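Local atomic coordinates of flavodoxin (Aquifex aeolicus, PDB entry 2ARK), a protein that binds FMN and probably serves as a low-potential electron donor to a number of redox enzymes. Residues M4-V9 with W52-A57; I10-T15 with L39-E44; V125-G130 with C154-R159. All coordinates share one frame; numbering follows the deposited sequence.

Contact 1: residues M4-V9 with W52-A57; sequences MGKVLV and WADGLA
K6 crosses one face of the W52 indole at a slant: its CB sits almost squarely over the six-membered ring, 3.7 Å from the centroid, while NZ stands over the five-membered ring at a looser cation-pi distance of 5.0 Å. CG of K6 turns back beside its own backbone N (chi1 -77°), and further bends at chi2 and chi3 carry the chain across the ring. The indole is also approached in its plane, where V7 O lies 3.4 Å from W52 CZ3. D54 grips the same strand from the side: its OD2 takes K6 N on the anti side, and its own N joins G55 N in donating to K6 O, at 2.7 Å from D54 N. Parallel bridging follows, L8 N to G55 O (2.9 Å) and A57 N to L8 O (2.8 Å). This pairs strands 5-11 and 55-61 inside the parallel flavodoxin sheet, strand 35-41 lying beyond 5-11 and strand 90-97 beyond 55-61. V7, V9 and A57 look toward helices 17-30 and 148-168; on the other face L8 CB meets A53 CB at 3.7 Å. With an alanine at W52, K6 would probably lose its flat support, and R38 its own cation-pi contact with the indole.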
HETATM    1  N   MSE A   4      26.526  11.947  19.903  1.00 40.32           N
HETATM    2  CA  MSE A   4      26.448  11.799  18.449  1.00 41.23           C
HETATM    3  C   MSE A   4      25.086  11.232  18.061  1.00 38.63           C
HETATM    4  O   MSE A   4      24.464  10.498  18.833  1.00 38.59           O
HETATM    5  CB  MSE A   4      27.541  10.859  17.934  1.00 40.53           C
HETATM    6  CG  MSE A   4      28.952  11.373  18.049  1.00 43.29           C
HETATM    7 SE   MSE A   4      30.326   9.987  17.574  1.00 48.93          SE
HETATM    8  CE  MSE A   4      30.460  10.373  15.564  1.00 46.94           C
ATOM      9  N   GLY A   5      24.620  11.567  16.865  1.00 37.04           N
ATOM     10  CA  GLY A   5      23.466  10.886  16.282  1.00 34.36           C
ATOM     11  C   GLY A   5      23.805   9.422  16.086  1.00 32.96           C
ATOM     12  O   GLY A   5      24.890   9.086  15.648  1.00 32.93           O
ATOM     13  N   LYS A   6      22.881   8.547  16.448  1.00 31.83           N
ATOM     14  CA  LYS A   6      23.086   7.100  16.395  1.00 30.87           C
ATOM     15  C   LYS A   6      22.201   6.519  15.283  1.00 29.87           C
ATOM     16  O   LYS A   6      20.962   6.574  15.378  1.00 28.49           O
ATOM     17  CB  LYS A   6      22.730   6.470  17.752  1.00 31.23           C
ATOM     18  CG  LYS A   6      23.764   6.639  18.830  1.00 31.00           C
ATOM     19  CD  LYS A   6      23.101   7.075  20.117  1.00 34.65           C
ATOM     20  CE  LYS A   6      22.839   5.941  21.090  1.00 35.73           C
ATOM     21  NZ  LYS A   6      21.883   6.384  22.142  1.00 35.53           N
ATOM     22  N   VAL A   7      22.852   6.014  14.225  1.00 28.83           N
ATOM     23  CA  VAL A   7      22.171   5.449  13.052  1.00 28.19           C
ATOM     24  C   VAL A   7      22.453   3.941  12.866  1.00 28.13           C
ATOM     25  O   VAL A   7      23.605   3.493  12.875  1.00 29.19           O
ATOM     26  CB  VAL A   7      22.508   6.277  11.770  1.00 28.15           C
ATOM     27  CG1 VAL A   7      22.067   5.574  10.493  1.00 26.19           C
ATOM     28  CG2 VAL A   7      21.856   7.644  11.837  1.00 28.67           C
ATOM     29  N   LEU A   8      21.393   3.162  12.711  1.00 28.27           N
ATOM     30  CA  LEU A   8      21.490   1.718  12.436  1.00 27.92           C
ATOM     31  C   LEU A   8      21.125   1.476  10.991  1.00 27.25           C
ATOM     32  O   LEU A   8      20.023   1.831  10.541  1.00 27.86           O
ATOM     33  CB  LEU A   8      20.519   0.924  13.316  1.00 27.39           C
ATOM     34  CG  LEU A   8      20.770  -0.524  13.760  1.00 29.98           C
ATOM     35  CD1 LEU A   8      19.447  -1.272  13.824  1.00 27.29           C
ATOM     36  CD2 LEU A   8      21.847  -1.376  12.981  1.00 29.04           C
ATOM     37  N   VAL A   9      22.051   0.900  10.245  1.00 26.69           N
ATOM     38  CA  VAL A   9      21.721   0.412   8.918  1.00 25.80           C
ATOM     39  C   VAL A   9      21.659  -1.101   9.042  1.00 26.25           C
ATOM     40  O   VAL A   9      22.656  -1.737   9.310  1.00 25.62           O
ATOM     41  CB  VAL A   9      22.728   0.867   7.834  1.00 25.62           C
ATOM     42  CG1 VAL A   9      22.272   0.406   6.422  1.00 23.23           C
ATOM     43  CG2 VAL A   9      22.878   2.367   7.879  1.00 23.63           C
ATOM     44  N   TRP A  52      19.781   1.113  20.748  1.00 26.69           N
ATOM     45  CA  TRP A  52      20.848   2.081  20.610  1.00 26.38           C
ATOM     46  C   TRP A  52      20.498   3.148  19.568  1.00 26.93           C
ATOM     47  O   TRP A  52      20.789   4.316  19.781  1.00 28.25           O
ATOM     48  CB  TRP A  52      22.132   1.322  20.262  1.00 25.58           C
ATOM     49  CG  TRP A  52      23.295   2.156  19.909  1.00 25.34           C
ATOM     50  CD1 TRP A  52      24.228   2.672  20.774  1.00 23.93           C
ATOM     51  CD2 TRP A  52      23.684   2.579  18.585  1.00 23.86           C
ATOM     52  NE1 TRP A  52      25.171   3.388  20.066  1.00 25.17           N
ATOM     53  CE2 TRP A  52      24.863   3.347  18.724  1.00 24.54           C
ATOM     54  CE3 TRP A  52      23.159   2.366  17.293  1.00 22.87           C
ATOM     55  CZ2 TRP A  52      25.527   3.917  17.616  1.00 24.19           C
ATOM     56  CZ3 TRP A  52      23.823   2.923  16.196  1.00 22.54           C
ATOM     57  CH2 TRP A  52      24.987   3.694  16.365  1.00 23.10           C
ATOM     58  N   ALA A  53      19.842   2.763  18.473  1.00 27.54           N
ATOM     59  CA  ALA A  53      19.609   3.647  17.314  1.00 28.01           C
ATOM     60  C   ALA A  53      18.635   4.804  17.549  1.00 28.86           C
ATOM     61  O   ALA A  53      17.571   4.627  18.154  1.00 29.80           O
ATOM     62  CB  ALA A  53      19.148   2.836  16.113  1.00 27.26           C
ATOM     63  N   ASP A  54      18.992   5.990  17.061  1.00 28.99           N
ATOM     64  CA  ASP A  54      18.026   7.093  16.976  1.00 29.05           C
ATOM     65  C   ASP A  54      17.235   6.970  15.690  1.00 28.69           C
ATOM     66  O   ASP A  54      16.042   7.233  15.670  1.00 29.23           O
ATOM     67  CB  ASP A  54      18.732   8.454  17.026  1.00 28.78           C
ATOM     68  CG  ASP A  54      19.404   8.697  18.356  1.00 29.69           C
ATOM     69  OD1 ASP A  54      18.734   8.447  19.376  1.00 32.16           O
ATOM     70  OD2 ASP A  54      20.585   9.125  18.396  1.00 28.43           O
ATOM     71  N   GLY A  55      17.938   6.580  14.623  1.00 28.22           N
ATOM     72  CA  GLY A  55      17.405   6.423  13.292  1.00 27.07           C
ATOM     73  C   GLY A  55      17.838   5.092  12.717  1.00 26.87           C
ATOM     74  O   GLY A  55      18.925   4.603  13.032  1.00 25.95           O
ATOM     75  N   LEU A  56      16.950   4.504  11.905  1.00 26.81           N
ATOM     76  CA  LEU A  56      17.163   3.208  11.242  1.00 27.82           C
ATOM     77  C   LEU A  56      16.936   3.294   9.738  1.00 27.22           C
ATOM     78  O   LEU A  56      15.944   3.879   9.300  1.00 27.66           O
ATOM     79  CB  LEU A  56      16.178   2.150  11.760  1.00 28.40           C
ATOM     80  CG  LEU A  56      16.275   1.697  13.205  1.00 30.69           C
ATOM     81  CD1 LEU A  56      15.533   2.721  14.114  1.00 31.59           C
ATOM     82  CD2 LEU A  56      15.677   0.313  13.304  1.00 30.49           C
ATOM     83  N   ALA A  57      17.837   2.696   8.956  1.00 26.43           N
ATOM     84  CA  ALA A  57      17.544   2.392   7.556  1.00 25.51           C
ATOM     85  C   ALA A  57      17.434   0.882   7.446  1.00 25.09           C
ATOM     86  O   ALA A  57      18.295   0.156   7.905  1.00 25.46           O
ATOM     87  CB  ALA A  57      18.629   2.952   6.627  1.00 25.17           C
TER
HETATM   88  O   HOH W   1      22.163  10.421  19.686  1.00 41.20           O

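Contact 2: residues I10-T15 with L39-E44; sequences IYDTRT and LKHVDE. With PO4 (phosphate ion), chain G.
Y11 O accepts V42 N at 2.8 Å, and Y11 N returns a bond to K40 O at 3.1 Å. These two backbone bonds join the parallel strands of the beta-alpha-beta unit 5-11, 17-30, 35-41, whose first strand runs into the segment that in flavodoxins wraps the FMN phosphate. D12, next along, holds T13 N on OD1 from above its carboxylate plane, while OD2 bonds to S68. H41 N is taken by E44 OE1, and E44 N by H41 O, where the chain takes up helical backbone angles at 42-44. A phosphate ion, probably from the crystallisation liquor, receives T15 OG1 on O3 at 2.7 Å, but its placement is doubtful, being too crowded at R14 N and at T13 OG1, which is hydrogen-bonded to G16 N. H41 turns its edge to the Y11 face in an offset edge-to-face pair, planes 72° apart and centroids 5.5 Å apart, and H41 CA sits over that face. Y11 reaches it because CG lies between the backbone N and the carbonyl carbon (chi1 65°), which swings the ring toward strand 35-41. L39 CD1 closes in at 3.7 Å from Y11 CE2, and V42 CG1 rests 4.0 Å from D12 CG.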
ATOM      1  N   ILE A  10      20.467  -1.661   8.877  1.00 26.52           N
ATOM      2  CA  ILE A  10      20.292  -3.102   9.032  1.00 27.67           C
ATOM      3  C   ILE A  10      19.726  -3.626   7.710  1.00 26.88           C
ATOM      4  O   ILE A  10      18.845  -3.000   7.153  1.00 27.18           O
ATOM      5  CB  ILE A  10      19.393  -3.407  10.283  1.00 27.73           C
ATOM      6  CG1 ILE A  10      19.312  -4.883  10.564  1.00 28.43           C
ATOM      7  CG2 ILE A  10      17.955  -2.790  10.175  1.00 25.86           C
ATOM      8  CD1 ILE A  10      18.062  -5.205  11.463  1.00 30.10           C
ATOM      9  N   TYR A  11      20.258  -4.726   7.165  1.00 26.28           N
ATOM     10  CA  TYR A  11      19.825  -5.197   5.813  1.00 24.89           C
ATOM     11  C   TYR A  11      19.767  -6.726   5.745  1.00 25.03           C
ATOM     12  O   TYR A  11      20.494  -7.421   6.454  1.00 23.33           O
ATOM     13  CB  TYR A  11      20.741  -4.648   4.693  1.00 23.94           C
ATOM     14  CG  TYR A  11      22.130  -5.198   4.823  1.00 23.81           C
ATOM     15  CD1 TYR A  11      22.523  -6.323   4.111  1.00 22.48           C
ATOM     16  CD2 TYR A  11      23.027  -4.655   5.738  1.00 22.04           C
ATOM     17  CE1 TYR A  11      23.790  -6.885   4.301  1.00 21.84           C
ATOM     18  CE2 TYR A  11      24.286  -5.186   5.911  1.00 22.58           C
ATOM     19  CZ  TYR A  11      24.663  -6.294   5.190  1.00 22.44           C
ATOM     20  OH  TYR A  11      25.906  -6.831   5.391  1.00 23.95           O
ATOM     21  N   ASP A  12      18.869  -7.230   4.900  1.00 25.89           N
ATOM     22  CA  ASP A  12      18.926  -8.585   4.406  1.00 26.56           C
ATOM     23  C   ASP A  12      19.391  -8.508   2.953  1.00 27.76           C
ATOM     24  O   ASP A  12      19.376  -7.429   2.343  1.00 28.50           O
ATOM     25  CB  ASP A  12      17.555  -9.247   4.504  1.00 26.76           C
ATOM     26  CG  ASP A  12      17.621 -10.771   4.348  1.00 27.37           C
ATOM     27  OD1 ASP A  12      18.725 -11.315   4.199  1.00 28.32           O
ATOM     28  OD2 ASP A  12      16.577 -11.440   4.332  1.00 27.68           O
ATOM     29  N   THR A  13      19.798  -9.638   2.387  1.00 28.68           N
ATOM     30  CA  THR A  13      20.210  -9.695   0.981  1.00 29.99           C
ATOM     31  C   THR A  13      20.118 -11.143   0.413  1.00 31.09           C
ATOM     32  O   THR A  13      20.365 -12.115   1.119  1.00 30.62           O
ATOM     33  CB  THR A  13      21.664  -9.067   0.811  1.00 30.66           C
ATOM     34  OG1 THR A  13      21.990  -8.961  -0.572  1.00 31.16           O
ATOM     35  CG2 THR A  13      22.748  -9.897   1.540  1.00 28.25           C
ATOM     36  N   ARG A  14      19.724 -11.303  -0.844  1.00 32.63           N
ATOM     37  CA  ARG A  14      19.950 -12.604  -1.499  1.00 34.38           C
ATOM     38  C   ARG A  14      21.265 -12.754  -2.236  1.00 32.49           C
ATOM     39  O   ARG A  14      21.918 -13.781  -2.076  1.00 32.98           O
ATOM     40  CB  ARG A  14      18.785 -13.143  -2.354  1.00 34.76           C
ATOM     41  CG  ARG A  14      17.782 -12.156  -2.947  1.00 38.13           C
ATOM     42  CD  ARG A  14      17.154 -12.766  -4.270  1.00 39.41           C
ATOM     43  NE  ARG A  14      15.979 -13.674  -4.193  1.00 44.00           N
ATOM     44  CZ  ARG A  14      15.445 -14.225  -3.095  1.00 46.65           C
ATOM     45  NH1 ARG A  14      15.956 -13.995  -1.874  1.00 47.58           N
ATOM     46  NH2 ARG A  14      14.368 -15.014  -3.222  1.00 45.20           N
ATOM     47  N   THR A  15      21.666 -11.737  -3.000  1.00 31.34           N
ATOM     48  CA  THR A  15      22.867 -11.814  -3.856  1.00 30.39           C
ATOM     49  C   THR A  15      23.981 -10.856  -3.498  1.00 29.23           C
ATOM     50  O   THR A  15      25.084 -10.962  -4.044  1.00 29.20           O
ATOM     51  CB  THR A  15      22.555 -11.548  -5.338  1.00 30.43           C
ATOM     52  OG1 THR A  15      21.927 -10.254  -5.465  1.00 31.78           O
ATOM     53  CG2 THR A  15      21.668 -12.635  -5.882  1.00 30.70           C
ATOM     54  N   LEU A  39      26.481  -0.785  11.006  1.00 26.60           N
ATOM     55  CA  LEU A  39      26.014  -1.532   9.808  1.00 25.66           C
ATOM     56  C   LEU A  39      25.925  -3.034  10.115  1.00 26.48           C
ATOM     57  O   LEU A  39      26.940  -3.677  10.441  1.00 25.94           O
ATOM     58  CB  LEU A  39      26.955  -1.267   8.636  1.00 25.03           C
ATOM     59  CG  LEU A  39      26.797  -1.980   7.292  1.00 25.76           C
ATOM     60  CD1 LEU A  39      25.402  -1.738   6.625  1.00 22.14           C
ATOM     61  CD2 LEU A  39      27.944  -1.584   6.353  1.00 23.77           C
ATOM     62  N   LYS A  40      24.718  -3.600  10.061  1.00 27.32           N
ATOM     63  CA  LYS A  40      24.558  -5.051  10.357  1.00 28.76           C
ATOM     64  C   LYS A  40      23.719  -5.795   9.330  1.00 28.77           C
ATOM     65  O   LYS A  40      22.740  -5.274   8.863  1.00 29.73           O
ATOM     66  CB  LYS A  40      23.930  -5.281  11.738  1.00 29.40           C
ATOM     67  CG  LYS A  40      24.507  -4.442  12.882  1.00 30.88           C
ATOM     68  CD  LYS A  40      25.517  -5.168  13.736  1.00 31.01           C
ATOM     69  CE  LYS A  40      26.105  -4.178  14.789  1.00 33.89           C
ATOM     70  NZ  LYS A  40      26.795  -4.770  16.037  1.00 32.94           N
ATOM     71  N   HIS A  41      24.113  -7.012   8.979  1.00 29.12           N
ATOM     72  CA  HIS A  41      23.208  -7.958   8.329  1.00 29.35           C
ATOM     73  C   HIS A  41      22.145  -8.399   9.392  1.00 29.75           C
ATOM     74  O   HIS A  41      22.441  -8.452  10.595  1.00 28.90           O
ATOM     75  CB  HIS A  41      24.010  -9.144   7.751  1.00 28.62           C
ATOM     76  CG  HIS A  41      23.169 -10.196   7.098  1.00 29.94           C
ATOM     77  ND1 HIS A  41      22.659 -10.064   5.825  1.00 33.51           N
ATOM     78  CD2 HIS A  41      22.750 -11.405   7.541  1.00 32.51           C
ATOM     79  CE1 HIS A  41      21.943 -11.135   5.519  1.00 32.98           C
ATOM     80  NE2 HIS A  41      21.978 -11.962   6.547  1.00 33.66           N
ATOM     81  N   VAL A  42      20.921  -8.684   8.950  1.00 29.67           N
ATOM     82  CA  VAL A  42      19.864  -9.156   9.849  1.00 30.54           C
ATOM     83  C   VAL A  42      20.261 -10.326  10.804  1.00 31.77           C
ATOM     84  O   VAL A  42      19.848 -10.319  11.970  1.00 31.55           O
ATOM     85  CB  VAL A  42      18.539  -9.471   9.092  1.00 29.66           C
ATOM     86  CG1 VAL A  42      18.694 -10.623   8.147  1.00 29.45           C
ATOM     87  CG2 VAL A  42      17.441  -9.773  10.057  1.00 29.85           C
ATOM     88  N   ASP A  43      21.049 -11.302  10.320  1.00 32.60           N
ATOM     89  CA  ASP A  43      21.494 -12.446  11.136  1.00 33.88           C
ATOM     90  C   ASP A  43      22.490 -12.017  12.215  1.00 34.22           C
ATOM     91  O   ASP A  43      22.690 -12.737  13.191  1.00 34.57           O
ATOM     92  CB  ASP A  43      22.251 -13.488  10.309  1.00 34.90           C
ATOM     93  CG  ASP A  43      21.419 -14.152   9.227  1.00 37.11           C
ATOM     94  OD1 ASP A  43      20.177 -14.314   9.369  1.00 39.47           O
ATOM     95  OD2 ASP A  43      22.065 -14.533   8.221  1.00 40.65           O
ATOM     96  N   GLU A  44      23.135 -10.874  12.005  1.00 33.94           N
ATOM     97  CA  GLU A  44      24.107 -10.287  12.918  1.00 34.75           C
ATOM     98  C   GLU A  44      23.421  -9.436  13.990  1.00 33.78           C
ATOM     99  O   GLU A  44      23.908  -9.336  15.098  1.00 34.80           O
ATOM    100  CB  GLU A  44      24.981  -9.351  12.084  1.00 34.98           C
ATOM    101  CG  GLU A  44      26.473  -9.417  12.233  1.00 36.95           C
ATOM    102  CD  GLU A  44      27.189  -8.243  11.476  1.00 38.04           C
ATOM    103  OE1 GLU A  44      26.718  -7.807  10.367  1.00 37.07           O
ATOM    104  OE2 GLU A  44      28.247  -7.779  12.006  1.00 41.62           O
TER
HETATM  105  P   PO4 G 501      19.990  -8.626  -2.834  0.60 18.17           P
HETATM  106  O1  PO4 G 501      19.021  -8.105  -3.869  0.60 23.64           O
HETATM  107  O2  PO4 G 501      19.690 -10.046  -2.566  0.60 24.83           O
HETATM  108  O3  PO4 G 501      21.385  -8.629  -3.341  0.60 25.54           O
HETATM  109  O4  PO4 G 501      19.877  -7.898  -1.557  0.60 23.55           O

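Contact 3: residues V125-G130 with C154-R159; sequences VTDYVG and CRRLGR
R156 reaches from helix 148-168 to D127 near the end of strand 121-128, its NH2 meeting D127 OD2 at 2.9 Å in a salt bridge whose N-H...O hydrogen bond is nearly straight (166°). The arginine is not extended. CG stands anti to the backbone N (chi1 -170°), but the bend at chi2 (62°) lays CD against the carboxylate, 3.2 Å from D127 OD2, and a second at chi3 brings the guanidinium round to the aspartate. The hydrogen bond lies in the guanidinium plane but meets OD2 on its anti side, and the two planes are steeply inclined, so a single N-H makes the bridge instead of a side-by-side pair. V129 CG2 rests over one guanidinium face, toward its rim, 3.7 Å from R156 CZ, and V125 CG1 touches the aliphatic part at CG, 4.1 Å away. Beside it V125 CG2 meets L157 CD1 at 4.2 Å, the apolar end of this seam between the sheet and the helix packed on it in the flavodoxin-like fold. A water links R156 NH2 to Y128 O. Charge is shared further out: OD2 also pairs with R160, OD1 with R185, and R156 NH1 with E152. The buried D127 carboxylate thus pairs with three arginines, which would be expected to favour its ionised form and bind the end of the strand to both the helix and the C-terminal tail.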
ATOM      1  N   VAL A 125      12.551  10.467   0.617  1.00 26.69           N
ATOM      2  CA  VAL A 125      13.342  11.654   0.255  1.00 25.90           C
ATOM      3  C   VAL A 125      12.900  12.304  -1.030  1.00 25.69           C
ATOM      4  O   VAL A 125      12.724  11.648  -2.037  1.00 25.99           O
ATOM      5  CB  VAL A 125      14.867  11.333   0.195  1.00 26.33           C
ATOM      6  CG1 VAL A 125      15.651  12.532  -0.266  1.00 24.59           C
ATOM      7  CG2 VAL A 125      15.369  10.873   1.547  1.00 24.95           C
ATOM      8  N   THR A 126      12.722  13.618  -0.992  1.00 26.38           N
ATOM      9  CA  THR A 126      12.288  14.379  -2.175  1.00 25.82           C
ATOM     10  C   THR A 126      13.413  14.597  -3.185  1.00 25.34           C
ATOM     11  O   THR A 126      13.169  14.672  -4.387  1.00 25.36           O
ATOM     12  CB  THR A 126      11.763  15.756  -1.775  1.00 26.13           C
ATOM     13  OG1 THR A 126      12.667  16.339  -0.844  1.00 25.80           O
ATOM     14  CG2 THR A 126      10.365  15.658  -1.129  1.00 26.60           C
ATOM     15  N   ASP A 127      14.638  14.718  -2.688  1.00 24.86           N
ATOM     16  CA  ASP A 127      15.815  14.995  -3.527  1.00 24.88           C
ATOM     17  C   ASP A 127      15.839  14.229  -4.840  1.00 24.82           C
ATOM     18  O   ASP A 127      15.603  13.028  -4.877  1.00 23.18           O
ATOM     19  CB  ASP A 127      17.117  14.686  -2.773  1.00 24.31           C
ATOM     20  CG  ASP A 127      17.247  15.483  -1.517  1.00 24.28           C
ATOM     21  OD1 ASP A 127      16.202  16.020  -1.044  1.00 23.97           O
ATOM     22  OD2 ASP A 127      18.388  15.587  -1.021  1.00 22.43           O
ATOM     23  N   TYR A 128      16.116  14.964  -5.915  1.00 25.25           N
ATOM     24  CA  TYR A 128      16.518  14.347  -7.161  1.00 25.78           C
ATOM     25  C   TYR A 128      18.030  14.329  -7.245  1.00 26.34           C
ATOM     26  O   TYR A 128      18.726  15.345  -7.168  1.00 27.01           O
ATOM     27  CB  TYR A 128      15.951  15.056  -8.352  1.00 25.68           C
ATOM     28  CG  TYR A 128      14.591  14.593  -8.751  1.00 25.80           C
ATOM     29  CD1 TYR A 128      13.480  14.798  -7.911  1.00 26.38           C
ATOM     30  CD2 TYR A 128      14.387  13.995 -10.000  1.00 25.04           C
ATOM     31  CE1 TYR A 128      12.189  14.396  -8.301  1.00 25.53           C
ATOM     32  CE2 TYR A 128      13.112  13.608 -10.412  1.00 25.52           C
ATOM     33  CZ  TYR A 128      12.021  13.809  -9.552  1.00 25.68           C
ATOM     34  OH  TYR A 128      10.777  13.436  -9.966  1.00 26.33           O
ATOM     35  N   VAL A 129      18.509  13.130  -7.435  1.00 26.39           N
ATOM     36  CA  VAL A 129      19.867  12.796  -7.260  1.00 27.23           C
ATOM     37  C   VAL A 129      20.364  12.564  -8.692  1.00 27.82           C
ATOM     38  O   VAL A 129      21.554  12.522  -8.978  1.00 28.81           O
ATOM     39  CB  VAL A 129      19.833  11.595  -6.307  1.00 27.22           C
ATOM     40  CG1 VAL A 129      20.271  10.290  -6.944  1.00 27.18           C
ATOM     41  CG2 VAL A 129      20.408  11.945  -4.937  1.00 26.16           C
ATOM     42  N   GLY A 130      19.403  12.475  -9.597  1.00 28.39           N
ATOM     43  CA  GLY A 130      19.636  12.438 -11.036  1.00 28.82           C
ATOM     44  C   GLY A 130      18.426  13.075 -11.699  1.00 29.17           C
ATOM     45  O   GLY A 130      17.369  13.212 -11.086  1.00 29.37           O
ATOM     46  N   CYS A 154      21.484   6.096  -2.675  1.00 26.68           N
ATOM     47  CA  CYS A 154      21.765   5.302  -1.485  1.00 27.62           C
ATOM     48  C   CYS A 154      22.423   6.139  -0.438  1.00 27.30           C
ATOM     49  O   CYS A 154      22.029   6.126   0.706  1.00 28.74           O
ATOM     50  CB  CYS A 154      22.663   4.112  -1.813  1.00 27.26           C
ATOM     51  SG  CYS A 154      21.849   2.828  -2.802  1.00 32.23           S
ATOM     52  N   ARG A 155      23.431   6.875  -0.843  1.00 27.38           N
ATOM     53  CA  ARG A 155      24.052   7.841   0.013  1.00 26.72           C
ATOM     54  C   ARG A 155      23.062   8.874   0.550  1.00 27.11           C
ATOM     55  O   ARG A 155      23.062   9.165   1.753  1.00 27.50           O
ATOM     56  CB  ARG A 155      25.172   8.523  -0.743  1.00 26.80           C
ATOM     57  CG  ARG A 155      26.359   7.648  -1.080  1.00 24.33           C
ATOM     58  CD  ARG A 155      27.560   8.545  -1.486  1.00 24.91           C
ATOM     59  NE  ARG A 155      28.581   7.757  -2.175  1.00 25.98           N
ATOM     60  CZ  ARG A 155      28.717   7.679  -3.500  1.00 27.39           C
ATOM     61  NH1 ARG A 155      27.917   8.384  -4.303  1.00 27.80           N
ATOM     62  NH2 ARG A 155      29.672   6.905  -4.029  1.00 26.13           N
ATOM     63  N   ARG A 156      22.215   9.417  -0.319  1.00 26.79           N
ATOM     64  CA  ARG A 156      21.278  10.461   0.105  1.00 27.07           C
ATOM     65  C   ARG A 156      20.315  10.023   1.221  1.00 27.67           C
ATOM     66  O   ARG A 156      20.023  10.810   2.146  1.00 27.82           O
ATOM     67  CB  ARG A 156      20.479  11.035  -1.072  1.00 26.91           C
ATOM     68  CG  ARG A 156      19.687  12.292  -0.693  1.00 26.45           C
ATOM     69  CD  ARG A 156      20.658  13.430  -0.252  1.00 27.58           C
ATOM     70  NE  ARG A 156      21.773  13.487  -1.188  1.00 25.84           N
ATOM     71  CZ  ARG A 156      21.784  14.209  -2.300  1.00 23.61           C
ATOM     72  NH1 ARG A 156      22.833  14.157  -3.090  1.00 20.60           N
ATOM     73  NH2 ARG A 156      20.768  14.993  -2.611  1.00 22.53           N
ATOM     74  N   LEU A 157      19.821   8.784   1.121  1.00 27.44           N
ATOM     75  CA  LEU A 157      18.996   8.207   2.166  1.00 27.04           C
ATOM     76  C   LEU A 157      19.633   8.293   3.548  1.00 27.17           C
ATOM     77  O   LEU A 157      19.016   8.786   4.479  1.00 26.71           O
ATOM     78  CB  LEU A 157      18.634   6.762   1.836  1.00 26.38           C
ATOM     79  CG  LEU A 157      17.540   6.222   2.794  1.00 26.47           C
ATOM     80  CD1 LEU A 157      16.101   6.846   2.534  1.00 24.91           C
ATOM     81  CD2 LEU A 157      17.526   4.730   2.772  1.00 22.09           C
ATOM     82  N   GLY A 158      20.875   7.807   3.671  1.00 27.82           N
ATOM     83  CA  GLY A 158      21.594   7.812   4.938  1.00 27.25           C
ATOM     84  C   GLY A 158      21.877   9.216   5.429  1.00 27.27           C
ATOM     85  O   GLY A 158      21.798   9.477   6.637  1.00 27.50           O
ATOM     86  N   ARG A 159      22.221  10.098   4.485  1.00 26.86           N
ATOM     87  CA  ARG A 159      22.410  11.544   4.693  1.00 26.98           C
ATOM     88  C   ARG A 159      21.177  12.192   5.327  1.00 26.45           C
ATOM     89  O   ARG A 159      21.290  12.887   6.334  1.00 25.97           O
ATOM     90  CB  ARG A 159      22.630  12.226   3.338  1.00 27.03           C
ATOM     91  CG  ARG A 159      23.588  13.384   3.273  1.00 27.44           C
ATOM     92  CD  ARG A 159      23.581  14.369   4.431  1.00 31.19           C
ATOM     93  NE  ARG A 159      24.951  14.543   4.877  1.00 34.62           N
ATOM     94  CZ  ARG A 159      25.711  15.630   4.771  1.00 33.69           C
ATOM     95  NH1 ARG A 159      25.267  16.779   4.299  1.00 35.85           N
ATOM     96  NH2 ARG A 159      26.942  15.550   5.201  1.00 33.34           N
TER
HETATM   97  O   HOH W   2      20.601  16.044  -5.402  1.00 24.44           O

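How the contacts relate
From the N terminus, strand 5-11 supplies first contact 1 (residues 4-9) and then contact 2 (residues 10-15). Contact 2 closes earlier, when 39-44 returns after helix 17-30; contact 1 closes with 52-57, so the smaller loop lies wholly within the larger. The two touch: V9 O and K40 N, and A57 O and I10 N, are probably hydrogen-bonded, so strand 5-11 is held between strands 35-41 and 55-61. Contact 3 follows in series, its loop running from 125-130 to 154-159. Its centre lies about 17 Å from that of contact 1 and about 21 Å from that of contact 2, and it ties strand 121-128 of the same sheet to helix 148-168.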